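Local coordinates for aldose-aldose oxidoreductase (Caulobacter crescentus, PDB 5A04), which probably couples the oxidation of one aldose to the reduction of another, using a bound NADP(H) cofactor held in a Rossmann-fold domain, at residues G15-R20 and Y78-N83; P88-A93 and V100-P105. All coordinates share one frame; numbering follows the deposited sequence.

In the fold
Contacts 1 and 2 lie in series along one Rossmann domain, their centres about 11 Å apart, and both touch the same NADPH. Residues 78-83 and 100-105 carry neighbouring parallel strands, joined where V79 N meets M101 O at 2.8 Å. Between the same two segments, Y78 OH approaches E103 OE2 to 2.5 Å, a probable hydrogen bond that ties contact 1 to the carboxylate holding the carboxamide of the cofactor. Contact 1 supplies amides to the pyrophosphate and an aromatic face to the nicotinamide; contact 2 adds K104, which also reaches the glucose. N83 OD1 packs against P105 CD at 3.3 Å beside the nicotinamide ribose.

Contact 1: residues G15-R20 and Y78-N83; sequences GYYATR and YVITPN. With NDP (NADPH dihydro-nicotinamide-adenine-dinucleotide phosphate), chain G.
Y17 of helix 16-22 reaches I80 and Y78 with one edge of its ring and the nicotinamide of NADPH with a face. Its CB starts 3.5 Å from O1N of the cofactor. CG, anti to the backbone N (chi1 -167°), then lies beneath C4N and C5N, and CD1 is close to C4N. At the opposite edge of the ring, CD2 meets I80 CG2 at 3.9 Å, the methyl lying in the ring plane, while CE2 is near Y78 OH. CZ and the terminal OH lie against the carboxamide. The face contact is central: nicotinamide C3N stands 3.4 Å above the plane, over the ring centre. An alanine here is likely to strip the nicotinamide of this flat support and open a gap beside I80 CG2. G15 caps helix 16-22, which follows the first strand of the Rossmann fold; Y16 and Y17 form its first turn, the sequence fits the GxGxxA pattern, and the helix start faces the pyrophosphate. Y16 N donates to cofactor O2A at 2.8 Å (166°). Y17 N donates to cofactor O1N at 3.0 Å, nearly as straight (164°). G15 CA lies only 3.0 Å from O5B, so a side chain at this position would run into the cofactor. Three residues after G15, A18 CB packs on I80 CD1 at 3.9 Å, and that same methyl sits over the centre of the Y78 ring. Y78 OH has a further hydrogen-bond partner in Q296. Past the strand, P82 CG and CD lie against the adenine, and N83 OD1 is 2.9 Å from O3D of the nicotinamide ribose.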
ATOM      1  N   GLY A  15     -31.186   0.366 -11.462  1.00 17.98           N
ATOM      2  CA  GLY A  15     -30.315   1.515 -11.307  1.00 18.82           C
ATOM      3  C   GLY A  15     -29.140   1.466 -12.259  1.00 16.69           C
ATOM      4  O   GLY A  15     -29.197   0.788 -13.279  1.00 18.73           O
ATOM      5  N   TYR A  16     -28.079   2.207 -11.935  1.00 16.31           N
ATOM      6  CA  TYR A  16     -26.922   2.319 -12.823  1.00 17.50           C
ATOM      7  C   TYR A  16     -26.295   0.977 -13.167  1.00 16.79           C
ATOM      8  O   TYR A  16     -26.121   0.647 -14.334  1.00 18.44           O
ATOM      9  CB  TYR A  16     -25.858   3.218 -12.203  1.00 17.61           C
ATOM     10  CG  TYR A  16     -24.597   3.249 -13.029  1.00 23.27           C
ATOM     11  CD1 TYR A  16     -24.531   4.012 -14.179  1.00 28.45           C
ATOM     12  CD2 TYR A  16     -23.485   2.489 -12.674  1.00 26.41           C
ATOM     13  CE1 TYR A  16     -23.384   4.039 -14.958  1.00 27.02           C
ATOM     14  CE2 TYR A  16     -22.331   2.511 -13.445  1.00 30.81           C
ATOM     15  CZ  TYR A  16     -22.291   3.290 -14.582  1.00 30.23           C
ATOM     16  OH  TYR A  16     -21.147   3.316 -15.358  1.00 39.96           O
ATOM     17  N   TYR A  17     -25.939   0.191 -12.160  1.00 16.40           N
ATOM     18  CA  TYR A  17     -25.216  -1.043 -12.459  1.00 15.30           C
ATOM     19  C   TYR A  17     -26.092  -2.010 -13.245  1.00 16.29           C
ATOM     20  O   TYR A  17     -25.646  -2.628 -14.225  1.00 15.78           O
ATOM     21  CB  TYR A  17     -24.714  -1.700 -11.169  1.00 15.46           C
ATOM     22  CG  TYR A  17     -23.702  -2.797 -11.416  1.00 16.04           C
ATOM     23  CD1 TYR A  17     -22.488  -2.515 -12.031  1.00 15.78           C
ATOM     24  CD2 TYR A  17     -23.951  -4.105 -11.019  1.00 13.89           C
ATOM     25  CE1 TYR A  17     -21.539  -3.515 -12.236  1.00 15.95           C
ATOM     26  CE2 TYR A  17     -23.017  -5.113 -11.226  1.00 15.99           C
ATOM     27  CZ  TYR A  17     -21.816  -4.806 -11.841  1.00 16.25           C
ATOM     28  OH  TYR A  17     -20.900  -5.800 -12.051  1.00 18.48           O
ATOM     29  N   ALA A  18     -27.351  -2.119 -12.830  1.00 14.11           N
ATOM     30  CA  ALA A  18     -28.293  -3.004 -13.516  1.00 14.77           C
ATOM     31  C   ALA A  18     -28.445  -2.623 -14.986  1.00 16.97           C
ATOM     32  O   ALA A  18     -28.314  -3.476 -15.856  1.00 17.30           O
ATOM     33  CB  ALA A  18     -29.662  -2.972 -12.841  1.00 16.30           C
ATOM     34  N   THR A  19     -28.707  -1.344 -15.257  1.00 16.98           N
ATOM     35  CA  THR A  19     -29.110  -0.944 -16.612  1.00 16.95           C
ATOM     36  C   THR A  19     -27.945  -0.619 -17.541  1.00 20.25           C
ATOM     37  O   THR A  19     -28.000  -0.923 -18.736  1.00 18.91           O
ATOM     38  CB  THR A  19     -30.072   0.279 -16.581  1.00 20.44           C
ATOM     39  OG1 THR A  19     -29.443   1.389 -15.934  1.00 19.03           O
ATOM     40  CG2 THR A  19     -31.353  -0.070 -15.834  1.00 19.78           C
ATOM     41  N   ARG A  20     -26.898   0.001 -17.011  1.00 16.86           N
ATOM     42  CA  ARG A  20     -25.747   0.389 -17.827  1.00 20.31           C
ATOM     43  C   ARG A  20     -24.738  -0.732 -17.994  1.00 20.88           C
ATOM     44  O   ARG A  20     -24.103  -0.845 -19.041  1.00 18.95           O
ATOM     45  CB  ARG A  20     -25.039   1.608 -17.232  1.00 21.05           C
ATOM     46  CG  ARG A  20     -25.604   2.951 -17.672  1.00 29.98           C
ATOM     47  CD  ARG A  20     -27.038   3.173 -17.210  1.00 31.59           C
ATOM     48  NE  ARG A  20     -27.438   4.569 -17.396  1.00 37.10           N
ATOM     49  CZ  ARG A  20     -28.650   5.045 -17.129  1.00 38.46           C
ATOM     50  NH1 ARG A  20     -29.591   4.234 -16.661  1.00 38.51           N
ATOM     51  NH2 ARG A  20     -28.922   6.330 -17.328  1.00 41.11           N
ATOM     52  N   TYR A  78     -31.662 -11.417  -9.686  1.00 15.96           N
ATOM     53  CA  TYR A  78     -30.406 -10.712  -9.463  1.00 14.83           C
ATOM     54  C   TYR A  78     -30.753  -9.417  -8.741  1.00 15.18           C
ATOM     55  O   TYR A  78     -31.366  -8.518  -9.310  1.00 15.87           O
ATOM     56  CB  TYR A  78     -29.693 -10.470 -10.805  1.00 16.05           C
ATOM     57  CG  TYR A  78     -28.254  -9.977 -10.758  1.00 16.50           C
ATOM     58  CD1 TYR A  78     -27.675  -9.514  -9.578  1.00 15.90           C
ATOM     59  CD2 TYR A  78     -27.476  -9.969 -11.919  1.00 14.25           C
ATOM     60  CE1 TYR A  78     -26.367  -9.049  -9.559  1.00 13.49           C
ATOM     61  CE2 TYR A  78     -26.167  -9.508 -11.913  1.00 14.25           C
ATOM     62  CZ  TYR A  78     -25.617  -9.053 -10.730  1.00 15.98           C
ATOM     63  OH  TYR A  78     -24.320  -8.599 -10.720  1.00 15.46           O
ATOM     64  N   VAL A  79     -30.392  -9.357  -7.463  1.00 14.68           N
ATOM     65  CA  VAL A  79     -30.683  -8.208  -6.620  1.00 14.57           C
ATOM     66  C   VAL A  79     -29.589  -7.144  -6.716  1.00 14.87           C
ATOM     67  O   VAL A  79     -28.443  -7.386  -6.321  1.00 14.72           O
ATOM     68  CB  VAL A  79     -30.841  -8.649  -5.154  1.00 13.84           C
ATOM     69  CG1 VAL A  79     -31.092  -7.431  -4.260  1.00 16.02           C
ATOM     70  CG2 VAL A  79     -31.978  -9.675  -5.033  1.00 15.52           C
ATOM     71  N   ILE A  80     -29.955  -5.972  -7.244  1.00 13.95           N
ATOM     72  CA  ILE A  80     -29.000  -4.903  -7.528  1.00 14.31           C
ATOM     73  C   ILE A  80     -29.533  -3.591  -6.932  1.00 16.40           C
ATOM     74  O   ILE A  80     -29.650  -2.554  -7.599  1.00 18.01           O
ATOM     75  CB  ILE A  80     -28.735  -4.774  -9.065  1.00 14.42           C
ATOM     76  CG1 ILE A  80     -28.588  -6.171  -9.690  1.00 15.37           C
ATOM     77  CG2 ILE A  80     -27.483  -3.945  -9.330  1.00 16.18           C
ATOM     78  CD1 ILE A  80     -28.154  -6.190 -11.188  1.00 16.60           C
ATOM     79  N   THR A  81     -29.820  -3.653  -5.637  1.00 16.80           N
ATOM     80  CA  THR A  81     -30.383  -2.534  -4.883  1.00 17.05           C
ATOM     81  C   THR A  81     -29.352  -1.948  -3.919  1.00 17.39           C
ATOM     82  O   THR A  81     -28.282  -2.512  -3.768  1.00 17.21           O
ATOM     83  CB  THR A  81     -31.581  -3.013  -4.065  1.00 15.85           C
ATOM     84  OG1 THR A  81     -31.104  -3.964  -3.104  1.00 17.31           O
ATOM     85  CG2 THR A  81     -32.611  -3.685  -4.977  1.00 17.56           C
ATOM     86  N   PRO A  82     -29.684  -0.825  -3.239  1.00 14.00           N
ATOM     87  CA  PRO A  82     -28.828  -0.419  -2.113  1.00 15.16           C
ATOM     88  C   PRO A  82     -28.605  -1.564  -1.128  1.00 16.45           C
ATOM     89  O   PRO A  82     -29.431  -2.483  -1.027  1.00 16.34           O
ATOM     90  CB  PRO A  82     -29.616   0.729  -1.477  1.00 18.28           C
ATOM     91  CG  PRO A  82     -30.342   1.338  -2.658  1.00 15.92           C
ATOM     92  CD  PRO A  82     -30.739   0.173  -3.511  1.00 18.54           C
ATOM     93  N   ASN A  83     -27.485  -1.500  -0.417  1.00 15.60           N
ATOM     94  CA  ASN A  83     -26.985  -2.612   0.375  1.00 15.00           C
ATOM     95  C   ASN A  83     -27.971  -3.096   1.425  1.00 15.58           C
ATOM     96  O   ASN A  83     -28.133  -4.290   1.614  1.00 15.47           O
ATOM     97  CB  ASN A  83     -25.669  -2.220   1.050  1.00 16.95           C
ATOM     98  CG  ASN A  83     -24.624  -1.777   0.048  1.00 18.41           C
ATOM     99  OD1 ASN A  83     -24.683  -2.158  -1.121  1.00 19.48           O
ATOM    100  ND2 ASN A  83     -23.657  -0.979   0.502  1.00 17.55           N
TER
HETATM  101  PA  NDP G1340     -28.216   2.982  -8.119  1.00 21.44           P
HETATM  102  O1A NDP G1340     -28.595   3.979  -7.081  1.00 21.20           O
HETATM  103  O2A NDP G1340     -27.647   3.472  -9.422  1.00 21.43           O
HETATM  104  O5B NDP G1340     -29.491   2.003  -8.467  1.00 21.73           O
HETATM  105  C5B NDP G1340     -30.048   1.537  -7.271  1.00 20.16           C
HETATM  106  C4B NDP G1340     -31.459   1.063  -7.649  1.00 20.80           C
HETATM  107  O4B NDP G1340     -32.033   0.285  -6.596  1.00 18.77           O
HETATM  108  C3B NDP G1340     -32.380   2.286  -7.863  1.00 23.24           C
HETATM  109  O3B NDP G1340     -32.295   2.765  -9.168  1.00 22.31           O
HETATM  110  C2B NDP G1340     -33.758   1.635  -7.688  1.00 21.43           C
HETATM  111  O2B NDP G1340     -34.145   0.985  -8.752  1.00 19.59           O
HETATM  112  C1B NDP G1340     -33.427   0.522  -6.604  1.00 21.05           C
HETATM  113  N9A NDP G1340     -33.875   0.900  -5.261  1.00 22.62           N
HETATM  114  C8A NDP G1340     -34.797   0.225  -4.468  1.00 24.57           C
HETATM  115  N7A NDP G1340     -35.024   0.835  -3.288  1.00 21.93           N
HETATM  116  C5A NDP G1340     -34.205   1.967  -3.319  1.00 24.23           C
HETATM  117  C6A NDP G1340     -33.985   3.000  -2.388  1.00 28.72           C
HETATM  118  N6A NDP G1340     -34.651   2.999  -1.183  1.00 29.32           N
HETATM  119  N1A NDP G1340     -33.116   4.023  -2.647  1.00 25.66           N
HETATM  120  C2A NDP G1340     -32.483   3.953  -3.878  1.00 26.28           C
HETATM  121  N3A NDP G1340     -32.584   3.041  -4.851  1.00 23.75           N
HETATM  122  C4A NDP G1340     -33.475   2.033  -4.547  1.00 23.86           C
HETATM  123  O3  NDP G1340     -27.092   2.084  -7.292  1.00 21.64           O
HETATM  124  PN  NDP G1340     -26.065   1.196  -8.191  1.00 20.12           P
HETATM  125  O1N NDP G1340     -26.737   0.399  -9.233  1.00 19.57           O
HETATM  126  O2N NDP G1340     -24.712   1.851  -8.356  1.00 20.25           O
HETATM  127  O5D NDP G1340     -25.629   0.008  -6.970  1.00 19.23           O
HETATM  128  C5D NDP G1340     -26.681  -0.854  -6.636  1.00 18.75           C
HETATM  129  C4D NDP G1340     -26.043  -2.137  -6.035  1.00 17.80           C
HETATM  130  O4D NDP G1340     -25.078  -2.665  -6.997  1.00 19.99           O
HETATM  131  C3D NDP G1340     -25.215  -1.821  -4.733  1.00 19.77           C
HETATM  132  O3D NDP G1340     -25.302  -2.931  -3.821  1.00 18.16           O
HETATM  133  C2D NDP G1340     -23.785  -1.708  -5.242  1.00 19.90           C
HETATM  134  O2D NDP G1340     -22.835  -2.114  -4.271  1.00 20.77           O
HETATM  135  C1D NDP G1340     -23.809  -2.772  -6.394  1.00 17.32           C
HETATM  136  N1N NDP G1340     -22.833  -2.422  -7.429  1.00 17.33           N
HETATM  137  C2N NDP G1340     -21.903  -3.359  -7.850  1.00 20.25           C
HETATM  138  C3N NDP G1340     -21.018  -3.024  -8.835  1.00 19.08           C
HETATM  139  C7N NDP G1340     -20.032  -4.008  -9.279  1.00 20.95           C
HETATM  140  O7N NDP G1340     -19.100  -3.708 -10.048  1.00 21.88           O
HETATM  141  N7N NDP G1340     -20.143  -5.323  -8.837  1.00 18.07           N
HETATM  142  C4N NDP G1340     -21.009  -1.682  -9.481  1.00 21.40           C
HETATM  143  C5N NDP G1340     -22.005  -0.749  -8.936  1.00 19.66           C
HETATM  144  C6N NDP G1340     -22.855  -1.121  -7.981  1.00 19.24           C
HETATM  145  P2B NDP G1340     -35.804   1.094  -9.205  1.00 21.07           P
HETATM  146  O1X NDP G1340     -36.470   0.687  -7.910  1.00 21.29           O
HETATM  147  O2X NDP G1340     -35.862   2.548  -9.561  1.00 20.67           O
HETATM  148  O3X NDP G1340     -35.891   0.097 -10.358  1.00 20.60           O

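Contact 2: residues P88-A93 and V100-P105; sequences PFTERA and VMCEKP. With NDP (NADPH dihydro-nicotinamide-adenine-dinucleotide phosphate), chain G; BGC (beta-D-glucopyranose), chain H.
T90 and A93, one helical turn apart, bring helix 86-95 down onto V100 and C102. T90 comes first: its OG1 stands 3.8 Å from both V100 CG1 and C102 SG, while CG2 flanks the same valine methyl. The hydroxyl lies beside the backbone N (chi1 -69°), and its hydrogen bond runs back to H86 O within the helix, so it meets the strand by packing. At A93 the CB touches V100 CG2 at 3.7 Å; the valine thus offers one methyl to each helix residue. Further along, the second segment turns to the ligands. E103 OE1 accepts from the carboxamide N7N at 2.9 Å in an almost straight bond (174°), and also takes K104 N from above the carboxylate plane. K104 NZ donates to glucose O1 at 2.6 Å and to O2D of the nicotinamide ribose, with D185 O as a further partner, and K104 O accepts from O2D; a cis peptide follows before P105. Helix 86-95 and strand 99-102 run antiparallel (172°), their axes 9.3 Å apart, as the second half of a beta-alpha-beta crossover from strand 76-79, with M116 of helix 110-123 touching both T90 and C102.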
ATOM      1  N   PRO A  88     -33.719  -8.342   2.442  1.00 16.24           N
ATOM      2  CA  PRO A  88     -35.138  -8.672   2.260  1.00 16.82           C
ATOM      3  C   PRO A  88     -35.487  -9.127   0.841  1.00 14.72           C
ATOM      4  O   PRO A  88     -36.309 -10.019   0.693  1.00 16.87           O
ATOM      5  CB  PRO A  88     -35.864  -7.363   2.613  1.00 17.52           C
ATOM      6  CG  PRO A  88     -34.814  -6.290   2.558  1.00 15.96           C
ATOM      7  CD  PRO A  88     -33.537  -6.968   2.942  1.00 15.36           C
ATOM      8  N   PHE A  89     -34.858  -8.574  -0.188  1.00 14.44           N
ATOM      9  CA  PHE A  89     -35.203  -9.040  -1.526  1.00 14.63           C
ATOM     10  C   PHE A  89     -34.643 -10.431  -1.813  1.00 16.13           C
ATOM     11  O   PHE A  89     -35.258 -11.207  -2.536  1.00 16.97           O
ATOM     12  CB  PHE A  89     -34.727  -8.042  -2.592  1.00 14.22           C
ATOM     13  CG  PHE A  89     -35.609  -6.837  -2.714  1.00 16.47           C
ATOM     14  CD1 PHE A  89     -36.920  -6.967  -3.155  1.00 16.51           C
ATOM     15  CD2 PHE A  89     -35.133  -5.581  -2.392  1.00 16.26           C
ATOM     16  CE1 PHE A  89     -37.747  -5.861  -3.283  1.00 16.28           C
ATOM     17  CE2 PHE A  89     -35.959  -4.457  -2.507  1.00 19.34           C
ATOM     18  CZ  PHE A  89     -37.264  -4.602  -2.962  1.00 17.78           C
ATOM     19  N   THR A  90     -33.490 -10.763  -1.234  1.00 13.80           N
ATOM     20  CA  THR A  90     -32.948 -12.109  -1.370  1.00 13.87           C
ATOM     21  C   THR A  90     -33.881 -13.125  -0.714  1.00 13.94           C
ATOM     22  O   THR A  90     -34.183 -14.160  -1.301  1.00 15.45           O
ATOM     23  CB  THR A  90     -31.536 -12.203  -0.757  1.00 14.27           C
ATOM     24  OG1 THR A  90     -30.636 -11.433  -1.581  1.00 15.06           O
ATOM     25  CG2 THR A  90     -31.057 -13.632  -0.704  1.00 15.13           C
ATOM     26  N   GLU A  91     -34.352 -12.816   0.491  1.00 14.97           N
ATOM     27  CA  GLU A  91     -35.260 -13.724   1.192  1.00 17.15           C
ATOM     28  C   GLU A  91     -36.571 -13.918   0.430  1.00 17.32           C
ATOM     29  O   GLU A  91     -37.060 -15.041   0.300  1.00 16.40           O
ATOM     30  CB  GLU A  91     -35.537 -13.197   2.604  1.00 16.17           C
ATOM     31  CG  GLU A  91     -34.314 -13.267   3.496  1.00 17.21           C
ATOM     32  CD  GLU A  91     -34.488 -12.507   4.814  1.00 21.47           C
ATOM     33  OE1 GLU A  91     -35.300 -11.554   4.887  1.00 25.33           O
ATOM     34  OE2 GLU A  91     -33.781 -12.843   5.769  1.00 24.09           O
ATOM     35  N   ARG A  92     -37.126 -12.825  -0.078  1.00 14.36           N
ATOM     36  CA  ARG A  92     -38.359 -12.896  -0.857  1.00 16.47           C
ATOM     37  C   ARG A  92     -38.160 -13.689  -2.151  1.00 16.60           C
ATOM     38  O   ARG A  92     -39.018 -14.484  -2.534  1.00 17.86           O
ATOM     39  CB  ARG A  92     -38.873 -11.487  -1.154  1.00 16.14           C
ATOM     40  CG  ARG A  92     -39.460 -10.793   0.079  1.00 16.91           C
ATOM     41  CD  ARG A  92     -39.752  -9.340  -0.203  1.00 17.66           C
ATOM     42  NE  ARG A  92     -40.882  -9.169  -1.115  1.00 16.56           N
ATOM     43  CZ  ARG A  92     -41.234  -8.003  -1.653  1.00 16.80           C
ATOM     44  NH1 ARG A  92     -40.521  -6.909  -1.401  1.00 16.26           N
ATOM     45  NH2 ARG A  92     -42.292  -7.930  -2.462  1.00 17.78           N
ATOM     46  N   ALA A  93     -37.024 -13.488  -2.807  1.00 16.46           N
ATOM     47  CA  ALA A  93     -36.705 -14.273  -4.002  1.00 16.86           C
ATOM     48  C   ALA A  93     -36.632 -15.766  -3.676  1.00 16.78           C
ATOM     49  O   ALA A  93     -37.186 -16.600  -4.394  1.00 17.75           O
ATOM     50  CB  ALA A  93     -35.381 -13.789  -4.617  1.00 17.10           C
ATOM     51  N   VAL A 100     -30.603 -17.051  -6.436  1.00 16.10           N
ATOM     52  CA  VAL A 100     -30.330 -15.628  -6.246  1.00 13.94           C
ATOM     53  C   VAL A 100     -28.884 -15.272  -6.568  1.00 14.49           C
ATOM     54  O   VAL A 100     -27.967 -15.923  -6.093  1.00 15.61           O
ATOM     55  CB  VAL A 100     -30.622 -15.194  -4.796  1.00 14.69           C
ATOM     56  CG1 VAL A 100     -30.219 -13.728  -4.588  1.00 17.30           C
ATOM     57  CG2 VAL A 100     -32.095 -15.386  -4.483  1.00 15.30           C
ATOM     58  N   MET A 101     -28.716 -14.249  -7.399  1.00 13.41           N
ATOM     59  CA  MET A 101     -27.463 -13.522  -7.530  1.00 14.13           C
ATOM     60  C   MET A 101     -27.643 -12.229  -6.747  1.00 14.26           C
ATOM     61  O   MET A 101     -28.593 -11.486  -6.977  1.00 14.20           O
ATOM     62  CB  MET A 101     -27.138 -13.227  -9.004  1.00 12.74           C
ATOM     63  CG  MET A 101     -25.830 -12.498  -9.207  1.00 13.74           C
ATOM     64  SD  MET A 101     -24.430 -13.623  -9.326  1.00 18.16           S
ATOM     65  CE  MET A 101     -24.677 -14.254 -10.993  1.00 16.92           C
ATOM     66  N   CYS A 102     -26.750 -11.967  -5.803  1.00 13.68           N
ATOM     67  CA  CYS A 102     -26.858 -10.758  -4.989  1.00 13.09           C
ATOM     68  C   CYS A 102     -25.593  -9.916  -5.132  1.00 15.59           C
ATOM     69  O   CYS A 102     -24.486 -10.438  -5.040  1.00 15.29           O
ATOM     70  CB  CYS A 102     -27.082 -11.121  -3.517  1.00 14.87           C
ATOM     71  SG  CYS A 102     -27.384  -9.661  -2.490  1.00 17.96           S
ATOM     72  N   GLU A 103     -25.746  -8.617  -5.353  1.00 15.48           N
ATOM     73  CA  GLU A 103     -24.570  -7.765  -5.480  1.00 14.94           C
ATOM     74  C   GLU A 103     -23.803  -7.652  -4.164  1.00 16.80           C
ATOM     75  O   GLU A 103     -24.344  -7.906  -3.098  1.00 16.68           O
ATOM     76  CB  GLU A 103     -24.961  -6.367  -5.980  1.00 15.88           C
ATOM     77  CG  GLU A 103     -24.683  -6.199  -7.474  1.00 16.91           C
ATOM     78  CD  GLU A 103     -23.298  -6.680  -7.831  1.00 17.11           C
ATOM     79  OE1 GLU A 103     -22.335  -6.250  -7.157  1.00 18.22           O
ATOM     80  OE2 GLU A 103     -23.168  -7.512  -8.756  1.00 17.39           O
ATOM     81  N   LYS A 104     -22.529  -7.284  -4.261  1.00 15.28           N
ATOM     82  CA  LYS A 104     -21.740  -6.935  -3.088  1.00 17.61           C
ATOM     83  C   LYS A 104     -22.069  -5.520  -2.637  1.00 17.58           C
ATOM     84  O   LYS A 104     -22.619  -4.735  -3.406  1.00 18.84           O
ATOM     85  CB  LYS A 104     -20.233  -7.063  -3.372  1.00 17.70           C
ATOM     86  CG  LYS A 104     -19.750  -6.590  -4.768  1.00 18.14           C
ATOM     87  CD  LYS A 104     -20.005  -5.106  -5.075  1.00 20.10           C
ATOM     88  CE  LYS A 104     -19.332  -4.154  -4.091  1.00 19.29           C
ATOM     89  NZ  LYS A 104     -19.688  -2.733  -4.406  1.00 20.18           N
ATOM     90  N   PRO A 105     -21.777  -5.191  -1.369  1.00 15.93           N
ATOM     91  CA  PRO A 105     -21.464  -6.129  -0.290  1.00 16.41           C
ATOM     92  C   PRO A 105     -22.721  -6.957  -0.017  1.00 14.83           C
ATOM     93  O   PRO A 105     -23.816  -6.460  -0.267  1.00 15.34           O
ATOM     94  CB  PRO A 105     -21.109  -5.201   0.883  1.00 15.80           C
ATOM     95  CG  PRO A 105     -21.965  -3.984   0.630  1.00 17.18           C
ATOM     96  CD  PRO A 105     -21.876  -3.804  -0.881  1.00 15.50           C
TER
HETATM   97  PA  NDP G1340     -28.216   2.982  -8.119  1.00 21.44           P
HETATM   98  O1A NDP G1340     -28.595   3.979  -7.081  1.00 21.20           O
HETATM   99  O2A NDP G1340     -27.647   3.472  -9.422  1.00 21.43           O
HETATM  100  O5B NDP G1340     -29.491   2.003  -8.467  1.00 21.73           O
HETATM  101  C5B NDP G1340     -30.048   1.537  -7.271  1.00 20.16           C
HETATM  102  C4B NDP G1340     -31.459   1.063  -7.649  1.00 20.80           C
HETATM  103  O4B NDP G1340     -32.033   0.285  -6.596  1.00 18.77           O
HETATM  104  C3B NDP G1340     -32.380   2.286  -7.863  1.00 23.24           C
HETATM  105  O3B NDP G1340     -32.295   2.765  -9.168  1.00 22.31           O
HETATM  106  C2B NDP G1340     -33.758   1.635  -7.688  1.00 21.43           C
HETATM  107  O2B NDP G1340     -34.145   0.985  -8.752  1.00 19.59           O
HETATM  108  C1B NDP G1340     -33.427   0.522  -6.604  1.00 21.05           C
HETATM  109  N9A NDP G1340     -33.875   0.900  -5.261  1.00 22.62           N
HETATM  110  C8A NDP G1340     -34.797   0.225  -4.468  1.00 24.57           C
HETATM  111  N7A NDP G1340     -35.024   0.835  -3.288  1.00 21.93           N
HETATM  112  C5A NDP G1340     -34.205   1.967  -3.319  1.00 24.23           C
HETATM  113  C6A NDP G1340     -33.985   3.000  -2.388  1.00 28.72           C
HETATM  114  N6A NDP G1340     -34.651   2.999  -1.183  1.00 29.32           N
HETATM  115  N1A NDP G1340     -33.116   4.023  -2.647  1.00 25.66           N
HETATM  116  C2A NDP G1340     -32.483   3.953  -3.878  1.00 26.28           C
HETATM  117  N3A NDP G1340     -32.584   3.041  -4.851  1.00 23.75           N
HETATM  118  C4A NDP G1340     -33.475   2.033  -4.547  1.00 23.86           C
HETATM  119  O3  NDP G1340     -27.092   2.084  -7.292  1.00 21.64           O
HETATM  120  PN  NDP G1340     -26.065   1.196  -8.191  1.00 20.12           P
HETATM  121  O1N NDP G1340     -26.737   0.399  -9.233  1.00 19.57           O
HETATM  122  O2N NDP G1340     -24.712   1.851  -8.356  1.00 20.25           O
HETATM  123  O5D NDP G1340     -25.629   0.008  -6.970  1.00 19.23           O
HETATM  124  C5D NDP G1340     -26.681  -0.854  -6.636  1.00 18.75           C
HETATM  125  C4D NDP G1340     -26.043  -2.137  -6.035  1.00 17.80           C
HETATM  126  O4D NDP G1340     -25.078  -2.665  -6.997  1.00 19.99           O
HETATM  127  C3D NDP G1340     -25.215  -1.821  -4.733  1.00 19.77           C
HETATM  128  O3D NDP G1340     -25.302  -2.931  -3.821  1.00 18.16           O
HETATM  129  C2D NDP G1340     -23.785  -1.708  -5.242  1.00 19.90           C
HETATM  130  O2D NDP G1340     -22.835  -2.114  -4.271  1.00 20.77           O
HETATM  131  C1D NDP G1340     -23.809  -2.772  -6.394  1.00 17.32           C
HETATM  132  N1N NDP G1340     -22.833  -2.422  -7.429  1.00 17.33           N
HETATM  133  C2N NDP G1340     -21.903  -3.359  -7.850  1.00 20.25           C
HETATM  134  C3N NDP G1340     -21.018  -3.024  -8.835  1.00 19.08           C
HETATM  135  C7N NDP G1340     -20.032  -4.008  -9.279  1.00 20.95           C
HETATM  136  O7N NDP G1340     -19.100  -3.708 -10.048  1.00 21.88           O
HETATM  137  N7N NDP G1340     -20.143  -5.323  -8.837  1.00 18.07           N
HETATM  138  C4N NDP G1340     -21.009  -1.682  -9.481  1.00 21.40           C
HETATM  139  C5N NDP G1340     -22.005  -0.749  -8.936  1.00 19.66           C
HETATM  140  C6N NDP G1340     -22.855  -1.121  -7.981  1.00 19.24           C
HETATM  141  P2B NDP G1340     -35.804   1.094  -9.205  1.00 21.07           P
HETATM  142  O1X NDP G1340     -36.470   0.687  -7.910  1.00 21.29           O
HETATM  143  O2X NDP G1340     -35.862   2.548  -9.561  1.00 20.67           O
HETATM  144  O3X NDP G1340     -35.891   0.097 -10.358  1.00 20.60           O
HETATM  145  C2  BGC H1341     -18.992   0.050  -6.534  1.00 25.92           C
HETATM  146  C3  BGC H1341     -19.037   1.335  -7.372  1.00 26.26           C
HETATM  147  C4  BGC H1341     -17.715   1.561  -8.043  1.00 30.69           C
HETATM  148  C5  BGC H1341     -17.264   0.325  -8.806  1.00 31.37           C
HETATM  149  C6  BGC H1341     -15.804   0.527  -9.287  1.00 29.88           C
HETATM  150  C1  BGC H1341     -18.604  -1.021  -7.452  1.00 24.78           C
HETATM  151  O1  BGC H1341     -18.674  -2.280  -6.783  1.00 23.93           O
HETATM  152  O2  BGC H1341     -20.278  -0.177  -5.970  1.00 22.89           O
HETATM  153  O3  BGC H1341     -19.345   2.400  -6.486  1.00 24.12           O
HETATM  154  O4  BGC H1341     -17.817   2.664  -8.931  1.00 32.39           O
HETATM  155  O5  BGC H1341     -17.288  -0.812  -7.973  1.00 29.45           O
HETATM  156  O6  BGC H1341     -15.415  -0.533 -10.170  1.00 38.45           O